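Side-chain contacts in geranylgeranyl pyrophosphate synthase (Corynebacterium glutamicum, PDB 3LMD), which probably joins isopentenyl diphosphate units onto an allylic diphosphate to build longer isoprenoid chains, as a magnesium-dependent member of the FPP/GGPP synthase family: residues A[208-211]-A[212-216]; A[216-219]-A[220-223]. All coordinates share one frame; numbering follows the deposited sequence.

Interaction 1: A[208-211]-A[212-216]; sequences GYLG and AMHAG
M213 N donates to Y209 O at 2.8 Å, and A212 N bonds to G208 O one residue earlier. H214 N gives L210 O a single, nearly straight bond of 2.9 Å (168°), and two carbons of the same histidine pack beside that oxygen, CB at 3.5 Å and CD2 at 3.4 Å from L210 O. CG beside its own backbone N puts the imidazole near L210 O, and chi2 (-72°) turns its CD2 edge to the carbonyl. M213 leads its chain away from the backbone N (chi1 -177°), then bends at chi2 and chi3, which brings SD 4.0 Å above the plane of the H214 ring, over its centre. The methyl CE touches two apolar neighbours on one side, 4.4 Å from Y209 CE2, where it approaches the ring obliquely, and 4.4 Å from L210 CD2. This is the last turn of helix 188-214, closed by a Schellman motif in which G216 takes positive phi. The A215 N to G211 O bond is already weak there, while G216 N reaches back to M213 O. Beyond the turn, H214 NE2 is hydrogen-bonded to T161 OG1, Y209 stacks with H164, and A215 shares a backbone bond with K91.

Interaction 2: A[216-219]-A[220-223]; sequences GAAP and EHID
I222 packs its CG1 branch against the A217 methyl, CG1 to CB 3.9 Å, and sets CD1 3.4 Å from A217 O. CG1 lies next to the isoleucine's own backbone N (chi1 -65°) and the chain then runs extended, which carries CD1 back over the residues before the helix. This is the tight side of the contact. The start of helix 219-246 is tied down beside it: A218 O, at the N-cap position, accepts from I222 N at 2.9 Å and more weakly from H221 N (127°). P219 O takes D223 N at 2.9 Å, completing the first turn. The other side is looser and wetter. There A218 CB sits over one face of the H221 imidazole, 4.0 Å from ND1, and a water bridges the same two residues. It accepts from A218 N at 3.0 Å and lies in the ring plane at 2.7 Å from H221 ND1. P219 and E220 are exposed, and the carboxylates of E220 and D223 both form salt bridges to R330, one to each terminal guanidinium nitrogen. H221 rests on L331 and P332 of the loop between helix 309-328 and helix 335-349, the same loop that carries R330, whereas I222 faces Y209, A212 and M213 of helix 188-214, with A217 against A212.

Interaction 1 comes first along the chain and finishes helix 188-214; interaction 2 opens helix 219-246, and G216 belongs to both. Their centres lie about 7 Å apart, on the same side of the chain's centre, and together they span the last turn of one helix, the short loop and the first turn of the next. A probable hydrogen bond from A217 N to A212 O (3.0 Å) ties the loop back to the first helix. I222 is the main apolar bridge, its CG2 meeting Y209 CD1 at 3.3 Å and its CD1 and CG1 reaching M213 and A212. The connection lies away from the calcium-binding residues D115, D119, E302 and S305, within the all-helical fold of the prenyl synthase family.

Interaction 1: A[208-211]-A[212-216]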
# COMPACT_ATOMS: atom_id res chain seq x y z
N GLY A 208 13.94 -15.95 2.09
CA GLY A 208 14.45 -17.27 2.59
C GLY A 208 13.32 -18.04 3.29
O GLY A 208 13.10 -19.23 3.05
N TYR A 209 12.59 -17.34 4.13
CA TYR A 209 11.49 -17.94 4.89
C TYR A 209 10.45 -18.56 3.94
O TYR A 209 10.08 -19.74 4.06
CB TYR A 209 10.82 -16.88 5.80
CG TYR A 209 9.62 -17.45 6.54
CD1 TYR A 209 9.78 -18.15 7.75
CD2 TYR A 209 8.33 -17.33 6.01
CE1 TYR A 209 8.66 -18.71 8.44
CE2 TYR A 209 7.19 -17.90 6.69
CZ TYR A 209 7.38 -18.58 7.89
OH TYR A 209 6.30 -19.13 8.54
N LEU A 210 10.00 -17.77 2.97
CA LEU A 210 8.91 -18.16 2.09
C LEU A 210 9.34 -19.24 1.10
O LEU A 210 8.58 -20.18 0.86
CB LEU A 210 8.37 -16.93 1.35
CG LEU A 210 7.54 -15.98 2.25
CD1 LEU A 210 7.15 -14.74 1.38
CD2 LEU A 210 6.30 -16.66 2.86
N GLY A 211 10.53 -19.10 0.52
CA GLY A 211 11.05 -20.10 -0.40
C GLY A 211 11.14 -21.45 0.29
O GLY A 211 10.68 -22.45 -0.25
N ALA A 212 11.69 -21.47 1.50
CA ALA A 212 11.84 -22.72 2.23
C ALA A 212 10.48 -23.26 2.70
O ALA A 212 10.21 -24.46 2.59
CB ALA A 212 12.79 -22.55 3.43
N MET A 213 9.62 -22.39 3.22
CA MET A 213 8.34 -22.84 3.74
C MET A 213 7.46 -23.45 2.65
O MET A 213 6.85 -24.52 2.86
CB MET A 213 7.57 -21.72 4.47
CG MET A 213 6.23 -22.23 5.11
SD MET A 213 4.80 -22.14 4.00
CE MET A 213 4.45 -20.36 4.32
N HIS A 214 7.34 -22.77 1.52
CA HIS A 214 6.53 -23.29 0.41
C HIS A 214 7.11 -24.52 -0.28
O HIS A 214 6.39 -25.21 -0.99
CB HIS A 214 6.17 -22.21 -0.62
CG HIS A 214 5.12 -21.27 -0.12
ND1 HIS A 214 3.80 -21.64 0.03
CD2 HIS A 214 5.21 -20.02 0.39
CE1 HIS A 214 3.11 -20.64 0.54
NE2 HIS A 214 3.95 -19.64 0.77
N ALA A 215 8.38 -24.80 -0.04
CA ALA A 215 8.98 -26.04 -0.52
C ALA A 215 8.81 -27.18 0.48
O ALA A 215 9.25 -28.32 0.23
CB ALA A 215 10.44 -25.83 -0.81
N GLY A 216 8.17 -26.88 1.61
CA GLY A 216 7.98 -27.84 2.70
C GLY A 216 9.23 -28.21 3.49
O GLY A 216 9.30 -29.30 4.04

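Interaction 2: A[216-219]-A[220-223]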
# COMPACT_ATOMS: atom_id res chain seq x y z
N GLY A 216 8.17 -26.88 1.61
CA GLY A 216 7.98 -27.84 2.70
C GLY A 216 9.23 -28.21 3.49
O GLY A 216 9.30 -29.30 4.04
N ALA A 217 10.22 -27.31 3.57
CA ALA A 217 11.38 -27.56 4.42
C ALA A 217 11.02 -27.74 5.90
O ALA A 217 9.99 -27.25 6.35
CB ALA A 217 12.39 -26.43 4.26
N ALA A 218 11.88 -28.43 6.65
CA ALA A 218 11.75 -28.53 8.11
C ALA A 218 11.82 -27.14 8.77
O ALA A 218 12.54 -26.28 8.28
CB ALA A 218 12.86 -29.45 8.69
N PRO A 219 11.07 -26.94 9.86
CA PRO A 219 10.97 -25.67 10.61
C PRO A 219 12.33 -25.05 10.94
O PRO A 219 12.50 -23.83 10.79
CB PRO A 219 10.24 -26.08 11.90
CG PRO A 219 9.39 -27.26 11.49
CD PRO A 219 10.17 -27.99 10.40
N GLU A 220 13.28 -25.87 11.39
CA GLU A 220 14.61 -25.40 11.73
C GLU A 220 15.33 -24.87 10.50
O GLU A 220 16.10 -23.91 10.59
CB GLU A 220 15.44 -26.53 12.39
CG GLU A 220 14.97 -26.88 13.82
CD GLU A 220 15.10 -25.72 14.81
OE1 GLU A 220 14.08 -25.32 15.42
OE2 GLU A 220 16.22 -25.18 14.98
N HIS A 221 15.08 -25.48 9.35
CA HIS A 221 15.75 -25.06 8.14
C HIS A 221 15.10 -23.79 7.61
O HIS A 221 15.81 -22.91 7.13
CB HIS A 221 15.74 -26.17 7.08
CG HIS A 221 16.47 -27.40 7.50
ND1 HIS A 221 16.32 -28.62 6.87
CD2 HIS A 221 17.37 -27.60 8.50
CE1 HIS A 221 17.09 -29.51 7.46
NE2 HIS A 221 17.75 -28.92 8.44
N ILE A 222 13.78 -23.71 7.70
CA ILE A 222 13.06 -22.48 7.35
C ILE A 222 13.59 -21.33 8.21
O ILE A 222 13.91 -20.24 7.70
CB ILE A 222 11.56 -22.63 7.60
CG1 ILE A 222 10.94 -23.69 6.67
CG2 ILE A 222 10.83 -21.27 7.44
CD1 ILE A 222 9.43 -23.99 7.05
N ASP A 223 13.70 -21.57 9.52
CA ASP A 223 14.18 -20.55 10.44
C ASP A 223 15.63 -20.15 10.12
O ASP A 223 15.98 -18.96 10.17
CB ASP A 223 14.07 -21.04 11.89
CG ASP A 223 14.23 -19.90 12.89
OD1 ASP A 223 13.33 -19.04 12.94
OD2 ASP A 223 15.26 -19.87 13.61
O HOH W 1 14.31 -29.38 5.24